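Local coordinates for polysaccharide Lyase Family 6 (Bacteroides cellulosilyticus, PDB 6QPS), which probably cleaves mannuronic acid-rich alginate as a calcium-binding polysaccharide lyase of family 6, folded as a parallel beta-helix, at residues G211-I214 / I215-G218; W452-A455 / L456-V460; N434-E437 / K438-D442; I387-A390 / D391-L394. All coordinates share one frame; numbering follows the deposited sequence.

Contact 1: residues G211-I214 / I215-G218; sequences GAEI and IRIG. With CA (calcium ion), chain C.
Ile214 and Ile215 meet where a loop of the beta-helix runs into strand 215-218, and Glu213, the residue before them, faces Arg216, the residue after. The two isoleucines are buried and cross obliquely, Ile214 CG2 lying 4.2 Å from Ile215 CG1. CG2 of Ile214 stands beside its own carbonyl carbon (chi1 -55°), which sets this methyl on the side of the next residue, 3.7 Å from Ile215 N. CG1 of Ile215 in turn lies 3.6 Å from Ile214 C. Both side chains pack against Phe201 and Phe236 inside the coil. Glu213 is also buried, but its carboxylate is shared between a calcium ion and the guanidinium group. Its chain bends at CG (chi2 90°), turning the carboxylate toward both, and OE2 binds the calcium ion at 2.4 Å. OE1 of Glu213 lies 3.5 Å from Arg216 NH2, a salt bridge of charge alone: the oxygen stands well out of the guanidinium plane and no N-H points at it. Water carries the directional part. One molecule donates to Glu213 OE2 and accepts from Arg216 NE; a second donates to the same oxygen and takes a weak bond from NH2. Arg216 NH1 is held by Gln182 and Tyr155. Asn210, Glu242 and Glu244 also bind the ion, as do two further waters. With three glutamates gathered on one ion, the calcium probably offsets their mutual repulsion in part, while Arg216 is likely to add positive charge beside Glu213 and, through the waters, to steady its carboxylate.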
loop_
_atom_site.group_PDB
_atom_site.type_symbol
_atom_site.label_atom_id
_atom_site.label_comp_id
_atom_site.label_asym_id
_atom_site.label_seq_id
_atom_site.Cartn_x
_atom_site.Cartn_y
_atom_site.Cartn_z
ATOM N N GLY A 211 4.986 -8.401 10.204
ATOM C CA GLY A 211 5.717 -7.156 10.214
ATOM C C GLY A 211 6.565 -6.885 8.992
ATOM O O GLY A 211 7.608 -6.235 9.123
ATOM N N ALA A 212 6.130 -7.317 7.801
ATOM C CA ALA A 212 6.861 -7.108 6.559
ATOM C C ALA A 212 5.943 -6.494 5.500
ATOM O O ALA A 212 6.105 -6.739 4.303
ATOM C CB ALA A 212 7.548 -8.397 6.086
ATOM N N GLU A 213 4.959 -5.699 5.938
ATOM C CA GLU A 213 4.038 -5.021 5.035
ATOM C C GLU A 213 4.798 -4.027 4.148
ATOM O O GLU A 213 5.865 -3.517 4.508
ATOM C CB GLU A 213 2.998 -4.253 5.854
ATOM C CG GLU A 213 2.139 -5.111 6.798
ATOM C CD GLU A 213 2.691 -5.297 8.225
ATOM O OE1 GLU A 213 3.886 -4.988 8.475
ATOM O OE2 GLU A 213 1.910 -5.787 9.099
ATOM N N ILE A 214 4.218 -3.713 2.988
ATOM C CA ILE A 214 4.746 -2.634 2.153
ATOM C C ILE A 214 4.206 -1.279 2.609
ATOM O O ILE A 214 4.977 -0.351 2.871
ATOM C CB ILE A 214 4.437 -2.887 0.665
ATOM C CG1 ILE A 214 4.949 -4.253 0.184
ATOM C CG2 ILE A 214 5.048 -1.781 -0.213
ATOM C CD1 ILE A 214 6.428 -4.505 0.384
ATOM N N ILE A 215 2.878 -1.130 2.699
ATOM C CA ILE A 215 2.252 0.094 3.190
ATOM C C ILE A 215 1.333 -0.248 4.358
ATOM O O ILE A 215 0.547 -1.204 4.283
ATOM C CB ILE A 215 1.429 0.796 2.086
ATOM C CG1 ILE A 215 2.261 1.161 0.861
ATOM C CG2 ILE A 215 0.712 2.052 2.632
ATOM C CD1 ILE A 215 1.477 1.772 -0.277
ATOM N N ARG A 216 1.378 0.574 5.406
ATOM C CA ARG A 216 0.437 0.505 6.522
ATOM C C ARG A 216 -0.124 1.907 6.735
ATOM O O ARG A 216 0.645 2.872 6.877
ATOM C CB ARG A 216 1.077 -0.017 7.815
ATOM C CG ARG A 216 0.047 -0.259 8.930
ATOM C CD ARG A 216 0.758 -0.394 10.264
ATOM N NE ARG A 216 1.459 -1.658 10.470
ATOM C CZ ARG A 216 2.615 -1.795 11.098
ATOM N NH1 ARG A 216 3.304 -0.746 11.514
ATOM N NH2 ARG A 216 3.119 -2.999 11.291
ATOM N N ILE A 217 -1.437 2.037 6.698
ATOM C CA ILE A 217 -2.093 3.339 6.830
ATOM C C ILE A 217 -2.725 3.421 8.218
ATOM O O ILE A 217 -3.844 2.946 8.439
ATOM C CB ILE A 217 -3.131 3.606 5.734
ATOM C CG1 ILE A 217 -2.590 3.249 4.338
ATOM C CG2 ILE A 217 -3.567 5.114 5.790
ATOM C CD1 ILE A 217 -3.614 3.476 3.215
ATOM N N GLY A 218 -2.025 4.054 9.166
ATOM C CA GLY A 218 -2.450 4.071 10.551
ATOM C C GLY A 218 -1.971 2.871 11.338
ATOM O O GLY A 218 -1.109 2.110 10.894
HETATM CA CA CA C . 0.896 -7.905 8.908
HETATM O O HOH W 1 -0.195 -4.042 9.778
HETATM O O HOH W 2 2.729 -5.785 11.718
HETATM O O HOH W 3 -0.238 -7.343 10.996
HETATM O O HOH W 4 -0.472 -9.956 8.875
#

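Contact 2: residues W452-A455 / L456-V460; sequences WHKA and LKENV
This is an i to i+4 contact on the first turns of the C-terminal helix 454-465, which lies along the outside of the beta-helix, and its side-chain part is a salt bridge between Lys454 and Glu458. Lys454 NZ donates to Glu458 OE2 at 3.0 Å, meeting the oxygen on its syn side, 20° out of the carboxylate plane. CG of Lys454 is set anti to its backbone N (chi1 -176°), and the chain then bends at CD and CE, so that it curls round the carboxylate oxygen: CG and CD each lie 3.1 Å from Glu458 OE2. Glu458 is extended beyond CG, and its CG rests 3.3 Å from Lys454 O. The backbone is bonded in the same i to i+4 spacing, Glu458 N to Lys454 O at 2.8 Å and Asn459 N to Ala455 O at 2.9 Å. His453 stands at the N-cap position; its carbonyl oxygen receives Lys457 N at 3.3 Å. Lys457 NZ hydrogen-bonds back to Thr451 O. The inner side of the helix is apolar and aromatic: Leu456 packs on Phe200 and Tyr170, the rings of His453 and Tyr170 meet, and Asn459 OD1 bonds to the Tyr170 hydroxyl. A charged pair on the outer side with a buried leucine on the inner side is the pattern of an amphipathic alpha-helix, here laid against the strands of a right-handed parallel beta-helix.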
loop_
_atom_site.group_PDB
_atom_site.type_symbol
_atom_site.label_atom_id
_atom_site.label_comp_id
_atom_site.label_asym_id
_atom_site.label_seq_id
_atom_site.Cartn_x
_atom_site.Cartn_y
_atom_site.Cartn_z
ATOM N N TRP A 452 15.320 6.830 -14.698
ATOM C CA TRP A 452 16.765 6.715 -14.758
ATOM C C TRP A 452 17.304 5.465 -14.079
ATOM O O TRP A 452 18.504 5.186 -14.201
ATOM C CB TRP A 452 17.404 7.944 -14.127
ATOM C CG TRP A 452 16.913 8.341 -12.734
ATOM C CD1 TRP A 452 16.035 9.350 -12.430
ATOM C CD2 TRP A 452 17.317 7.772 -11.476
ATOM N NE1 TRP A 452 15.865 9.427 -11.069
ATOM C CE2 TRP A 452 16.649 8.479 -10.463
ATOM C CE3 TRP A 452 18.182 6.739 -11.109
ATOM C CZ2 TRP A 452 16.826 8.193 -9.113
ATOM C CZ3 TRP A 452 18.347 6.447 -9.775
ATOM C CH2 TRP A 452 17.683 7.177 -8.790
ATOM N N HIS A 453 16.461 4.710 -13.380
ATOM C CA HIS A 453 16.907 3.544 -12.627
ATOM C C HIS A 453 16.720 2.301 -13.495
ATOM O O HIS A 453 15.583 1.925 -13.817
ATOM C CB HIS A 453 16.121 3.421 -11.316
ATOM C CG HIS A 453 16.718 2.443 -10.346
ATOM N ND1 HIS A 453 18.025 2.524 -9.923
ATOM C CD2 HIS A 453 16.178 1.379 -9.700
ATOM C CE1 HIS A 453 18.272 1.547 -9.067
ATOM N NE2 HIS A 453 17.170 0.839 -8.917
ATOM N N LYS A 454 17.823 1.629 -13.829
ATOM C CA LYS A 454 17.720 0.514 -14.765
ATOM C C LYS A 454 16.821 -0.600 -14.223
ATOM O O LYS A 454 16.070 -1.221 -14.983
ATOM C CB LYS A 454 19.107 -0.014 -15.134
ATOM C CG LYS A 454 19.074 -1.107 -16.181
ATOM C CD LYS A 454 20.473 -1.610 -16.546
ATOM C CE LYS A 454 21.276 -1.960 -15.320
ATOM N NZ LYS A 454 21.461 -3.460 -15.146
ATOM N N ALA A 455 16.876 -0.879 -12.924
ATOM C CA ALA A 455 16.051 -1.958 -12.394
ATOM C C ALA A 455 14.562 -1.635 -12.498
ATOM O O ALA A 455 13.739 -2.546 -12.619
ATOM C CB ALA A 455 16.427 -2.275 -10.948
ATOM N N LEU A 456 14.173 -0.356 -12.412
ATOM C CA LEU A 456 12.779 -0.002 -12.683
ATOM C C LEU A 456 12.408 -0.377 -14.113
ATOM O O LEU A 456 11.372 -1.013 -14.356
ATOM C CB LEU A 456 12.576 1.494 -12.462
ATOM C CG LEU A 456 11.235 2.175 -12.772
ATOM C CD1 LEU A 456 10.982 2.395 -14.260
ATOM C CD2 LEU A 456 10.075 1.410 -12.129
ATOM N N LYS A 457 13.256 -0.009 -15.078
ATOM C CA LYS A 457 12.939 -0.293 -16.472
ATOM C C LYS A 457 12.896 -1.787 -16.731
ATOM O O LYS A 457 12.039 -2.268 -17.480
ATOM C CB LYS A 457 13.944 0.383 -17.396
ATOM C CG LYS A 457 13.841 1.911 -17.347
ATOM C CD LYS A 457 14.789 2.589 -18.324
ATOM C CE LYS A 457 16.211 2.627 -17.779
ATOM N NZ LYS A 457 16.866 3.948 -18.009
ATOM N N GLU A 458 13.822 -2.533 -16.127
ATOM C CA GLU A 458 13.855 -3.979 -16.299
ATOM C C GLU A 458 12.604 -4.631 -15.712
ATOM O O GLU A 458 12.002 -5.515 -16.342
ATOM C CB GLU A 458 15.128 -4.551 -15.658
ATOM C CG GLU A 458 16.413 -4.156 -16.367
ATOM C CD GLU A 458 17.675 -4.468 -15.575
ATOM O OE1 GLU A 458 17.576 -4.939 -14.423
ATOM O OE2 GLU A 458 18.773 -4.218 -16.122
ATOM N N ASN A 459 12.206 -4.227 -14.496
ATOM C CA ASN A 459 11.031 -4.832 -13.860
ATOM C C ASN A 459 9.744 -4.484 -14.619
ATOM O O ASN A 459 8.828 -5.313 -14.728
ATOM C CB ASN A 459 10.841 -4.361 -12.402
ATOM C CG ASN A 459 11.912 -4.841 -11.421
ATOM O OD1 ASN A 459 11.964 -4.346 -10.272
ATOM N ND2 ASN A 459 12.739 -5.786 -11.830
ATOM N N VAL A 460 9.636 -3.249 -15.113
ATOM C CA VAL A 460 8.482 -2.855 -15.925
ATOM C C VAL A 460 8.447 -3.664 -17.210
ATOM O O VAL A 460 7.386 -4.145 -17.629
ATOM C CB VAL A 460 8.508 -1.338 -16.203
ATOM C CG1 VAL A 460 7.559 -0.976 -17.366
ATOM C CG2 VAL A 460 8.161 -0.545 -14.931
#

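Contact 3: residues N434-E437 / K438-D442; sequences NQEE and KERID
Arg440 reaches back one turn along helix 433-445 to Glu436. From CB, 3.7 Å from both Glu436 O and Glu437 O, the chain runs beside its own backbone N (chi1 -72°) and stays extended as far as NE. CG passes Glu436 O at 3.4 Å, and CD lies equally far from that oxygen and from Glu436 OE2. NE then donates to Glu436 OE2 at 2.8 Å in a salt bridge that uses the anti lone pair, with the oxygen tilted 21° from the guanidinium plane. Such i to i+4 pairing recurs along this alpha-helix: Gln435 NE2 donates to Glu439 OE2 with an N-H...O angle of 174°, and Lys438 NZ makes a salt bridge to Asp442 OD2 at 2.9 Å. Beyond NE the guanidinium leaves the helix for the beta-helix, NH1 bonding Thr281 and NH2 the carbonyl of Asp304. A methionine in place of Arg440 would probably leave the carboxylate of Glu436 without its positive mate and sever the link to those two residues. Glu436 and Glu439 bring like charges together, OE1 to OE1 4.1 Å, and two waters donate to both carboxylates, bridging them.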
loop_
_atom_site.group_PDB
_atom_site.type_symbol
_atom_site.label_atom_id
_atom_site.label_comp_id
_atom_site.label_asym_id
_atom_site.label_seq_id
_atom_site.Cartn_x
_atom_site.Cartn_y
_atom_site.Cartn_z
ATOM N N ASN A 434 -8.956 -10.630 -21.888
ATOM C CA ASN A 434 -7.564 -10.332 -22.200
ATOM C C ASN A 434 -7.363 -8.850 -22.525
ATOM O O ASN A 434 -6.391 -8.236 -22.064
ATOM C CB ASN A 434 -7.119 -11.183 -23.385
ATOM C CG ASN A 434 -6.856 -12.620 -23.006
ATOM O OD1 ASN A 434 -7.098 -13.533 -23.805
ATOM N ND2 ASN A 434 -6.350 -12.839 -21.803
ATOM N N GLN A 435 -8.284 -8.254 -23.290
ATOM C CA GLN A 435 -8.184 -6.829 -23.617
ATOM C C GLN A 435 -8.383 -5.948 -22.379
ATOM O O GLN A 435 -7.716 -4.912 -22.224
ATOM C CB GLN A 435 -9.216 -6.489 -24.694
ATOM C CG GLN A 435 -9.280 -5.021 -25.071
ATOM C CD GLN A 435 -7.986 -4.517 -25.692
ATOM O OE1 GLN A 435 -7.233 -5.277 -26.303
ATOM N NE2 GLN A 435 -7.725 -3.223 -25.539
ATOM N N GLU A 436 -9.327 -6.316 -21.512
ATOM C CA GLU A 436 -9.519 -5.578 -20.270
ATOM C C GLU A 436 -8.245 -5.592 -19.434
ATOM O O GLU A 436 -7.819 -4.549 -18.918
ATOM C CB GLU A 436 -10.684 -6.191 -19.494
ATOM C CG GLU A 436 -10.977 -5.548 -18.149
ATOM C CD GLU A 436 -11.498 -4.122 -18.253
ATOM O OE1 GLU A 436 -12.110 -3.772 -19.289
ATOM O OE2 GLU A 436 -11.298 -3.332 -17.304
ATOM N N GLU A 437 -7.597 -6.756 -19.319
ATOM C CA GLU A 437 -6.354 -6.839 -18.556
ATOM C C GLU A 437 -5.276 -5.976 -19.180
ATOM O O GLU A 437 -4.526 -5.296 -18.472
ATOM C CB GLU A 437 -5.881 -8.298 -18.487
ATOM C CG GLU A 437 -6.840 -9.201 -17.700
ATOM C CD GLU A 437 -6.545 -10.694 -17.814
ATOM O OE1 GLU A 437 -5.393 -11.076 -18.146
ATOM O OE2 GLU A 437 -7.480 -11.494 -17.568
ATOM N N LYS A 438 -5.155 -6.021 -20.511
ATOM C CA LYS A 438 -4.125 -5.244 -21.182
ATOM C C LYS A 438 -4.315 -3.755 -20.932
ATOM O O LYS A 438 -3.341 -3.044 -20.656
ATOM C CB LYS A 438 -4.099 -5.538 -22.682
ATOM C CG LYS A 438 -3.083 -4.670 -23.424
ATOM C CD LYS A 438 -2.790 -5.157 -24.837
ATOM C CE LYS A 438 -1.723 -4.261 -25.502
ATOM N NZ LYS A 438 -0.515 -3.982 -24.645
ATOM N N GLU A 439 -5.554 -3.260 -21.017
ATOM C CA GLU A 439 -5.791 -1.842 -20.758
ATOM C C GLU A 439 -5.375 -1.462 -19.341
ATOM O O GLU A 439 -4.752 -0.418 -19.125
ATOM C CB GLU A 439 -7.265 -1.497 -20.982
ATOM C CG GLU A 439 -7.682 -1.510 -22.448
ATOM C CD GLU A 439 -9.186 -1.381 -22.637
ATOM O OE1 GLU A 439 -9.911 -1.183 -21.637
ATOM O OE2 GLU A 439 -9.643 -1.493 -23.795
ATOM N N ARG A 440 -5.728 -2.295 -18.361
ATOM C CA ARG A 440 -5.420 -1.992 -16.963
ATOM C C ARG A 440 -3.916 -1.994 -16.710
ATOM O O ARG A 440 -3.388 -1.082 -16.066
ATOM C CB ARG A 440 -6.111 -3.010 -16.058
ATOM C CG ARG A 440 -7.616 -2.850 -15.967
ATOM C CD ARG A 440 -8.244 -4.073 -15.303
ATOM N NE ARG A 440 -9.671 -3.885 -15.086
ATOM C CZ ARG A 440 -10.208 -3.474 -13.936
ATOM N NH1 ARG A 440 -9.461 -3.227 -12.860
ATOM N NH2 ARG A 440 -11.528 -3.318 -13.860
ATOM N N ILE A 441 -3.207 -3.000 -17.219
ATOM C CA ILE A 441 -1.762 -3.069 -17.030
ATOM C C ILE A 441 -1.063 -1.941 -17.788
ATOM O O ILE A 441 -0.204 -1.242 -17.236
ATOM C CB ILE A 441 -1.249 -4.456 -17.449
ATOM C CG1 ILE A 441 -1.710 -5.514 -16.447
ATOM C CG2 ILE A 441 0.267 -4.448 -17.536
ATOM C CD1 ILE A 441 -1.561 -6.953 -16.964
ATOM N N ASP A 442 -1.435 -1.728 -19.052
ATOM C CA ASP A 442 -0.848 -0.631 -19.819
ATOM C C ASP A 442 -0.990 0.692 -19.072
ATOM O O ASP A 442 -0.052 1.498 -19.028
ATOM C CB ASP A 442 -1.522 -0.522 -21.187
ATOM C CG ASP A 442 -1.067 -1.600 -22.177
ATOM O OD1 ASP A 442 -0.223 -2.446 -21.812
ATOM O OD2 ASP A 442 -1.576 -1.581 -23.318
HETATM O O HOH W 5 -11.913 -3.443 -22.020
HETATM O O HOH W 6 -10.223 -0.864 -18.903
#

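Contact 4: residues I387-A390 / D391-L394; sequences IVRA and DEVL
A single-turn helix, 390-393, follows strand 385-387 of the beta-helix after two residues, and Arg389 at its N-cap position reaches forward to Glu392. The guanidinium grips the carboxylate side-on with two nitrogens: NE donates to Glu392 OE2 at 2.8 Å and NH2 to OE1 at 2.9 Å. Both oxygens lie close to the guanidinium plane, yet the carboxylate is turned 44° against it, so OE2 is approached from above its own plane. A bend at CD of Arg389 (chi3 78°) brings NE and NH2 to face the acid. Exchanging Arg389 for leucine would probably leave Glu392 without its counter-charge and Glu365, the second partner of NH2, without this salt bridge. The carbonyl of Arg389 is doubly used, accepting from Val393 N at 2.8 Å and Glu392 N at 3.0 Å, while Leu394 N bonds to Ala390 O. On the apolar side Leu394 sets CD1 3.9 Å from Ala390 CB, and CG2 of Val393 sits close to Val388 O. Val388 pairs through its backbone with Leu359, Met367 packs on Arg389 and Val393, Ala390 rests on Tyr417, and Leu394 leans on Val420 of helix 418-422.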
loop_
_atom_site.group_PDB
_atom_site.type_symbol
_atom_site.label_atom_id
_atom_site.label_comp_id
_atom_site.label_asym_id
_atom_site.label_seq_id
_atom_site.Cartn_x
_atom_site.Cartn_y
_atom_site.Cartn_z
ATOM N N ILE A 387 -18.478 -20.940 1.866
ATOM C CA ILE A 387 -19.416 -20.248 2.739
ATOM C C ILE A 387 -19.404 -20.944 4.090
ATOM O O ILE A 387 -19.609 -22.162 4.168
ATOM C CB ILE A 387 -20.841 -20.230 2.157
ATOM C CG1 ILE A 387 -20.859 -19.472 0.831
ATOM C CG2 ILE A 387 -21.808 -19.608 3.152
ATOM C CD1 ILE A 387 -22.029 -19.855 -0.056
ATOM N N VAL A 388 -19.169 -20.172 5.144
ATOM C CA VAL A 388 -19.080 -20.669 6.515
ATOM C C VAL A 388 -20.297 -20.196 7.297
ATOM O O VAL A 388 -20.759 -19.071 7.104
ATOM C CB VAL A 388 -17.782 -20.152 7.168
ATOM C CG1 VAL A 388 -17.694 -20.594 8.601
ATOM C CG2 VAL A 388 -16.573 -20.594 6.359
ATOM N N ARG A 389 -20.804 -21.043 8.194
ATOM C CA ARG A 389 -21.975 -20.714 9.002
ATOM C C ARG A 389 -23.093 -20.143 8.139
ATOM O O ARG A 389 -23.647 -19.080 8.419
ATOM C CB ARG A 389 -21.602 -19.763 10.143
ATOM C CG ARG A 389 -20.741 -20.439 11.203
ATOM C CD ARG A 389 -20.332 -19.469 12.297
ATOM N NE ARG A 389 -21.423 -19.231 13.244
ATOM C CZ ARG A 389 -21.251 -18.781 14.487
ATOM N NH1 ARG A 389 -20.029 -18.505 14.923
ATOM N NH2 ARG A 389 -22.296 -18.608 15.293
ATOM N N ALA A 390 -23.430 -20.879 7.079
ATOM C CA ALA A 390 -24.291 -20.347 6.034
ATOM C C ALA A 390 -25.616 -19.801 6.555
ATOM O O ALA A 390 -26.047 -18.720 6.141
ATOM C CB ALA A 390 -24.536 -21.425 4.973
ATOM N N ASP A 391 -26.324 -20.553 7.397
ATOM C CA ASP A 391 -27.649 -20.073 7.789
ATOM C C ASP A 391 -27.599 -18.839 8.683
ATOM O O ASP A 391 -28.638 -18.200 8.883
ATOM C CB ASP A 391 -28.488 -21.183 8.417
ATOM C CG ASP A 391 -28.469 -22.462 7.587
ATOM O OD1 ASP A 391 -28.532 -22.387 6.334
ATOM O OD2 ASP A 391 -28.397 -23.550 8.193
ATOM N N GLU A 392 -26.436 -18.496 9.232
ATOM C CA GLU A 392 -26.258 -17.241 9.961
ATOM C C GLU A 392 -25.587 -16.149 9.131
ATOM O O GLU A 392 -25.798 -14.958 9.391
ATOM C CB GLU A 392 -25.412 -17.489 11.216
ATOM C CG GLU A 392 -26.011 -18.493 12.164
ATOM C CD GLU A 392 -24.998 -19.027 13.162
ATOM O OE1 GLU A 392 -25.031 -18.616 14.335
ATOM O OE2 GLU A 392 -24.159 -19.850 12.744
ATOM N N VAL A 393 -24.785 -16.520 8.143
ATOM C CA VAL A 393 -24.046 -15.563 7.329
ATOM C C VAL A 393 -24.846 -15.120 6.116
ATOM O O VAL A 393 -24.864 -13.938 5.766
ATOM C CB VAL A 393 -22.703 -16.202 6.918
ATOM C CG1 VAL A 393 -22.060 -15.429 5.798
ATOM C CG2 VAL A 393 -21.792 -16.293 8.119
ATOM N N LEU A 394 -25.505 -16.043 5.429
ATOM C CA LEU A 394 -26.198 -15.668 4.201
ATOM C C LEU A 394 -27.300 -14.641 4.405
ATOM O O LEU A 394 -27.501 -13.815 3.498
ATOM C CB LEU A 394 -26.768 -16.917 3.525
ATOM C CG LEU A 394 -25.742 -17.880 2.938
ATOM C CD1 LEU A 394 -26.511 -19.148 2.459
ATOM C CD2 LEU A 394 -24.952 -17.267 1.819
#

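Contact 1 alone holds a ligand of the calcium ion and lies nearest the middle of the chain; the other three are away from the annotated sites. Contacts 2 and 3 belong to helices 454-465 and 433-445, successive in the chain and both laid along the outside of the beta-helix, with nearest atoms about 7 Å apart. Their centres lie about 24 and 28 Å from that of contact 1. Contact 2 nevertheless adjoins the same coils, since Leu456 packs on strand 200-201, whose Phe201 touches Ile214 and Ile215. Contact 4 is remote, its centre about 31 Å from that of contact 1; contact 2, about 47 Å away centre to centre, lies on the opposite side of the chain's centre.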